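Probable serine protease HTRA3 (Homo sapiens, PDB 2P3W) is a probable serine protease whose PDZ domain binds the C-terminal ends of peptides, including a phage-derived sequence. Local coordinates at residues P47-I53 with F96-E101; I10-T14 with V68-Q74. All coordinates share one frame; numbering follows the deposited sequence. Where two conformers were deposited one is given.

Contact 1: residues P47-I53 with F96-E101; sequences PSQRGGI and FSIAPE
F96 and I53 meet ring face to aliphatic chain. I53 CG1 lies over one face of the F96 ring, offset toward the rim. It is 4.1 Å from the ring centroid and 19° off the ring normal, a CH-pi contact. I53 CD1 then runs on to I98, 3.8 Å from I98 CG1. The two methyl ends of I98 part from each other. I98 CG2 packs on P47 CB at 3.5 Å, while I98 CD1 rests 3.7 Å from G51 CA. Because G51 has no side chain, the strand residue can come this close to the helix backbone. Helix 47-51 is the short helix of the PDZ fold, and it lies against strand 92-103. It ends in a Schellman motif, with G52 at positive phi and I53 N bonded back to S48 O. P47 faces the strand at the start of the helix. Its CG is 3.8 Å from E101 CB, and the two side chains cross at about a right angle. One face of the R50 guanidinium lies over P47 N; the arginine chain is bent at chi3 (-65°). R50 NH2 forms a salt bridge to E101 OE1 at 2.9 Å. The oxygen lies close to the guanidinium plane, but the two flat groups are turned 46° apart, and OE1 is met on its anti side, out of the carboxylate plane. R50 NH1 adds a weak bond to the same oxygen. A water accepts from R50 NH2 at 3.1 Å and donates to A99 O, so the arginine also reaches the backbone just after the strand.

Contact 2: residues I10-T14 with V68-Q74; sequences IRMRT and VDSSELQ
Strand 10-14 and helix 70-79 form the two walls of the PDZ peptide-binding groove, and T14, M12 and I10 join the walls here. T14 meets the first turn of the helix. S70 N donates to T14 OG1 at 3.0 Å, with a fairly straight N-H angle of 163°. T14 OG1 is anti to the carbonyl carbon, with chi1 -59°, and this turns the hydroxyl to the helix start. T14 CG2 points instead at the loop and lies 3.4 Å from V68 O. A water 2.6 Å from T14 OG1 donates to D69 OD2, and a second water links M12 O with S70 OG. The helix start is well tied. D69 is the N-cap, and its OD1 takes S71 N and S71 OG from opposite faces of the carboxylate plane. D69 and E72 form a capping box. E72 OE1 accepts from D69 N, and also from V68 N at 2.8 Å, nearly in line with its C-O bond. The apolar half is built round M12. Its CG sits between backbone N and carbonyl carbon, chi1 62°, and the chain then extends to the helix. M12 SD lies 3.7 Å from S70 CB and 3.8 Å from L73 CD2, while CE comes 3.4 Å from S70 O. I10 CD1 also touches L73 CD2, the two side chains at about a right angle. Strand 10-14 pairs with strand 37-42, where V39 and I37 touch I10 and M12. The phage-derived tail of the second subunit pairs antiparallel with R11 and M12; its V112 packs on I10, and R110 NE of that subunit is hydrogen-bonded to Q74 OE1.

In the fold
Both contacts set a helix against a strand of the one PDZ domain, with centres 15 Å apart. They touch where S48 OG, itself hydrogen-bonded to I8 O, packs on I10 CG2 at 3.4 Å. Each is partly buried. Contact 1 has apolar side chains inside and a salt bridge from solvent-exposed R50 at its margin, and its helix ends at G52 in a Schellman motif. In contact 2 the hydroxyls of T14 and S70 are central, beside apolar M12, I10 and L73, and the helix start is capped. Contact 1 joins helix 47-51 to strand 92-103 and is touched by no other chain of the assembly. Contact 2 joins the walls of the groove that holds the second subunit's ligand tail.

Contact 1: residues P47-I53 with F96-E101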
loop_
_atom_site.group_PDB
_atom_site.type_symbol
_atom_site.label_atom_id
_atom_site.label_comp_id
_atom_site.label_asym_id
_atom_site.label_seq_id
_atom_site.Cartn_x
_atom_site.Cartn_y
_atom_site.Cartn_z
ATOM N N PRO A 47 -7.731 5.109 -6.378
ATOM C CA PRO A 47 -8.010 5.414 -7.785
ATOM C C PRO A 47 -7.802 4.217 -8.721
ATOM O O PRO A 47 -8.596 4.016 -9.639
ATOM C CB PRO A 47 -7.036 6.531 -8.088
ATOM C CG PRO A 47 -6.878 7.205 -6.779
ATOM C CD PRO A 47 -6.836 6.118 -5.789
ATOM N N SER A 48 -6.738 3.448 -8.497
ATOM C CA SER A 48 -6.426 2.310 -9.355
ATOM C C SER A 48 -7.476 1.179 -9.222
ATOM O O SER A 48 -7.936 0.619 -10.230
ATOM C CB SER A 48 -5.008 1.826 -9.124
ATOM O OG SER A 48 -4.069 2.835 -9.459
ATOM N N GLN A 49 -7.915 0.900 -7.997
ATOM C CA GLN A 49 -8.967 -0.093 -7.802
ATOM C C GLN A 49 -10.284 0.367 -8.451
ATOM O O GLN A 49 -10.924 -0.367 -9.223
ATOM C CB GLN A 49 -9.159 -0.409 -6.322
ATOM C CG GLN A 49 -10.187 -1.503 -6.069
ATOM C CD GLN A 49 -9.799 -2.864 -6.646
ATOM O OE1 GLN A 49 -8.628 -3.268 -6.617
ATOM N NE2 GLN A 49 -10.808 -3.612 -7.125
ATOM N N ARG A 50 -10.668 1.610 -8.193
ATOM C CA ARG A 50 -11.921 2.145 -8.737
ATOM C C ARG A 50 -11.898 2.197 -10.269
ATOM O O ARG A 50 -12.926 2.013 -10.937
ATOM C CB ARG A 50 -12.161 3.550 -8.196
ATOM C CG ARG A 50 -12.450 3.611 -6.700
ATOM C CD ARG A 50 -12.830 5.045 -6.246
ATOM N NE ARG A 50 -11.811 6.098 -6.349
ATOM C CZ ARG A 50 -10.913 6.406 -5.401
ATOM N NH1 ARG A 50 -10.839 5.694 -4.281
ATOM N NH2 ARG A 50 -10.056 7.414 -5.579
ATOM N N GLY A 51 -10.708 2.444 -10.809
ATOM C CA GLY A 51 -10.529 2.668 -12.242
ATOM C C GLY A 51 -10.349 1.419 -13.074
ATOM O O GLY A 51 -10.427 1.498 -14.314
ATOM N N GLY A 52 -10.119 0.275 -12.421
ATOM C CA GLY A 52 -10.062 -1.033 -13.109
ATOM C C GLY A 52 -8.700 -1.681 -13.281
ATOM O O GLY A 52 -8.572 -2.726 -13.934
ATOM N N ILE A 53 -7.672 -1.065 -12.730
ATOM C CA ILE A 53 -6.342 -1.645 -12.778
ATOM C C ILE A 53 -6.292 -2.877 -11.852
ATOM O O ILE A 53 -6.947 -2.913 -10.801
ATOM C CB ILE A 53 -5.296 -0.575 -12.450
ATOM C CG1 ILE A 53 -5.269 0.466 -13.627
ATOM C CG2 ILE A 53 -3.927 -1.213 -12.217
ATOM C CD1 ILE A 53 -4.389 1.629 -13.449
ATOM N N PHE A 96 -6.862 3.495 -19.311
ATOM C CA PHE A 96 -7.549 3.879 -18.068
ATOM C C PHE A 96 -7.296 5.375 -17.825
ATOM O O PHE A 96 -6.279 5.898 -18.237
ATOM C CB PHE A 96 -7.019 3.102 -16.864
ATOM C CG PHE A 96 -7.240 1.617 -16.942
ATOM C CD1 PHE A 96 -8.468 1.078 -16.659
ATOM C CD2 PHE A 96 -6.227 0.774 -17.374
ATOM C CE1 PHE A 96 -8.699 -0.300 -16.769
ATOM C CE2 PHE A 96 -6.447 -0.608 -17.465
ATOM C CZ PHE A 96 -7.681 -1.136 -17.159
ATOM N N SER A 97 -8.266 6.059 -17.215
ATOM C CA SER A 97 -8.039 7.435 -16.790
ATOM C C SER A 97 -8.162 7.465 -15.280
ATOM O O SER A 97 -9.212 7.295 -14.700
ATOM C CB SER A 97 -8.953 8.451 -17.459
ATOM O OG SER A 97 -8.531 9.751 -17.079
ATOM N N ILE A 98 -7.005 7.610 -14.659
ATOM C CA ILE A 98 -6.861 7.433 -13.221
ATOM C C ILE A 98 -6.455 8.759 -12.623
ATOM O O ILE A 98 -5.324 9.209 -12.807
ATOM C CB ILE A 98 -5.766 6.379 -12.849
ATOM C CG1 ILE A 98 -6.030 5.017 -13.547
ATOM C CG2 ILE A 98 -5.690 6.230 -11.356
ATOM C CD1 ILE A 98 -7.367 4.381 -13.212
ATOM N N ALA A 99 -7.381 9.408 -11.917
ATOM C CA ALA A 99 -7.067 10.646 -11.210
ATOM C C ALA A 99 -6.418 10.404 -9.848
ATOM O O ALA A 99 -7.044 9.780 -8.980
ATOM C CB ALA A 99 -8.377 11.461 -11.009
ATOM N N PRO A 100 -5.173 10.885 -9.637
ATOM C CA PRO A 100 -4.591 10.722 -8.293
ATOM C C PRO A 100 -5.468 11.355 -7.225
ATOM O O PRO A 100 -5.954 12.452 -7.409
ATOM C CB PRO A 100 -3.226 11.447 -8.393
ATOM C CG PRO A 100 -2.880 11.380 -9.861
ATOM C CD PRO A 100 -4.225 11.504 -10.586
ATOM N N GLU A 101 -5.710 10.618 -6.155
ATOM C CA GLU A 101 -6.395 11.107 -4.954
ATOM C C GLU A 101 -5.449 11.963 -4.137
ATOM O O GLU A 101 -4.282 11.633 -3.990
ATOM C CB GLU A 101 -6.864 9.912 -4.131
ATOM C CG GLU A 101 -7.671 10.251 -2.902
ATOM C CD GLU A 101 -8.457 9.039 -2.342
ATOM O OE1 GLU A 101 -8.692 8.011 -3.062
ATOM O OE2 GLU A 101 -8.811 9.112 -1.136
HETATM O O HOH W 1 -9.596 9.123 -8.148
HETATM O O HOH W 2 -10.481 4.564 -15.695
#

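Contact 2: residues I10-T14 with V68-Q74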
loop_
_atom_site.group_PDB
_atom_site.type_symbol
_atom_site.label_atom_id
_atom_site.label_comp_id
_atom_site.label_asym_id
_atom_site.label_seq_id
_atom_site.Cartn_x
_atom_site.Cartn_y
_atom_site.Cartn_z
ATOM N N ILE A 10 -1.055 1.782 -6.220
ATOM C CA ILE A 10 -0.429 0.538 -6.657
ATOM C C ILE A 10 0.942 0.396 -6.043
ATOM O O ILE A 10 1.602 1.415 -5.769
ATOM C CB ILE A 10 -0.340 0.438 -8.192
ATOM C CG1 ILE A 10 0.540 1.524 -8.776
ATOM C CG2 ILE A 10 -1.708 0.505 -8.864
ATOM C CD1 ILE A 10 0.903 1.245 -10.257
ATOM N N ARG A 11 1.370 -0.859 -5.848
ATOM C CA ARG A 11 2.762 -1.152 -5.511
ATOM C C ARG A 11 3.415 -1.597 -6.831
ATOM O O ARG A 11 2.990 -2.564 -7.449
ATOM C CB ARG A 11 2.865 -2.189 -4.397
ATOM C CG ARG A 11 4.326 -2.492 -4.052
ATOM C CD ARG A 11 4.560 -2.765 -2.595
ATOM N NE ARG A 11 3.851 -3.943 -2.105
ATOM C CZ ARG A 11 4.229 -5.186 -2.324
ATOM N NH1 ARG A 11 5.306 -5.433 -3.037
ATOM N NH2 ARG A 11 3.532 -6.196 -1.801
ATOM N N MET A 12 4.374 -0.799 -7.293
ATOM C CA MET A 12 4.891 -0.903 -8.638
ATOM C C MET A 12 6.320 -1.408 -8.637
ATOM O O MET A 12 7.092 -1.167 -7.693
ATOM C CB MET A 12 4.814 0.470 -9.334
ATOM C CG MET A 12 5.637 1.564 -8.679
ATOM S SD MET A 12 5.704 3.114 -9.578
ATOM C CE MET A 12 6.556 4.122 -8.424
ATOM N N ARG A 13 6.677 -2.131 -9.693
ATOM C CA ARG A 13 8.012 -2.648 -9.895
ATOM C C ARG A 13 8.461 -2.359 -11.333
ATOM O O ARG A 13 7.689 -2.563 -12.279
ATOM C CB ARG A 13 7.996 -4.166 -9.688
ATOM C CG ARG A 13 7.703 -4.585 -8.267
ATOM C CD ARG A 13 7.568 -6.088 -8.120
ATOM N NE ARG A 13 8.792 -6.813 -8.469
ATOM C CZ ARG A 13 8.883 -8.137 -8.614
ATOM N NH1 ARG A 13 7.814 -8.928 -8.494
ATOM N NH2 ARG A 13 10.058 -8.691 -8.897
ATOM N N THR A 14 9.692 -1.884 -11.511
ATOM C CA THR A 14 10.246 -1.705 -12.855
ATOM C C THR A 14 10.441 -3.047 -13.590
ATOM O O THR A 14 11.046 -3.969 -13.039
ATOM C CB THR A 14 11.615 -0.971 -12.789
ATOM O OG1 THR A 14 11.430 0.302 -12.162
ATOM C CG2 THR A 14 12.196 -0.781 -14.179
ATOM N N VAL A 68 9.611 3.498 -18.707
ATOM C CA VAL A 68 10.643 2.463 -18.579
ATOM C C VAL A 68 11.078 2.234 -17.128
ATOM O O VAL A 68 11.675 1.208 -16.833
ATOM C CB VAL A 68 11.867 2.756 -19.472
ATOM C CG1 VAL A 68 11.427 2.885 -20.937
ATOM C CG2 VAL A 68 12.610 4.024 -19.015
ATOM N N ASP A 69 10.796 3.181 -16.230
ATOM C CA ASP A 69 11.278 3.078 -14.832
ATOM C C ASP A 69 10.251 3.607 -13.862
ATOM O O ASP A 69 9.557 4.578 -14.130
ATOM C CB ASP A 69 12.586 3.862 -14.644
ATOM C CG ASP A 69 13.269 3.553 -13.316
ATOM O OD1 ASP A 69 13.107 4.311 -12.327
ATOM O OD2 ASP A 69 13.949 2.517 -13.244
ATOM N N SER A 70 10.125 2.946 -12.722
ATOM C CA SER A 70 9.118 3.343 -11.734
ATOM C C SER A 70 9.219 4.827 -11.320
ATOM O O SER A 70 8.186 5.483 -11.087
ATOM C CB SER A 70 9.177 2.416 -10.526
ATOM O OG SER A 70 10.412 2.539 -9.853
ATOM N N SER A 71 10.427 5.376 -11.267
ATOM C CA SER A 71 10.606 6.791 -10.902
ATOM C C SER A 71 9.811 7.736 -11.807
ATOM O O SER A 71 9.375 8.827 -11.368
ATOM C CB SER A 71 12.089 7.165 -10.929
ATOM O OG SER A 71 12.633 7.066 -12.241
ATOM N N GLU A 72 9.630 7.340 -13.070
ATOM C CA GLU A 72 8.887 8.163 -14.024
ATOM C C GLU A 72 7.416 8.170 -13.666
ATOM O O GLU A 72 6.755 9.196 -13.795
ATOM C CB GLU A 72 9.062 7.644 -15.455
ATOM C CG GLU A 72 10.494 7.734 -15.960
ATOM C CD GLU A 72 10.733 6.964 -17.240
ATOM O OE1 GLU A 72 10.022 5.987 -17.522
ATOM O OE2 GLU A 72 11.671 7.335 -17.964
ATOM N N LEU A 73 6.882 7.038 -13.205
ATOM C CA LEU A 73 5.465 6.997 -12.830
ATOM C C LEU A 73 5.253 7.767 -11.513
ATOM O O LEU A 73 4.271 8.513 -11.335
ATOM C CB LEU A 73 4.963 5.561 -12.715
ATOM C CG LEU A 73 3.472 5.434 -12.362
ATOM C CD1 LEU A 73 2.538 6.170 -13.364
ATOM C CD2 LEU A 73 3.161 3.948 -12.277
ATOM N N GLN A 74 6.164 7.581 -10.575
ATOM C CA GLN A 74 6.145 8.399 -9.351
ATOM C C GLN A 74 6.060 9.903 -9.693
ATOM O O GLN A 74 5.252 10.640 -9.112
ATOM C CB GLN A 74 7.393 8.121 -8.514
ATOM C CG GLN A 74 7.293 8.701 -7.124
ATOM C CD GLN A 74 8.550 8.517 -6.306
ATOM O OE1 GLN A 74 9.381 7.646 -6.598
ATOM N NE2 GLN A 74 8.709 9.348 -5.273
HETATM O O HOH W 3 9.652 0.481 -7.864
HETATM O O HOH W 4 13.475 0.771 -10.603
#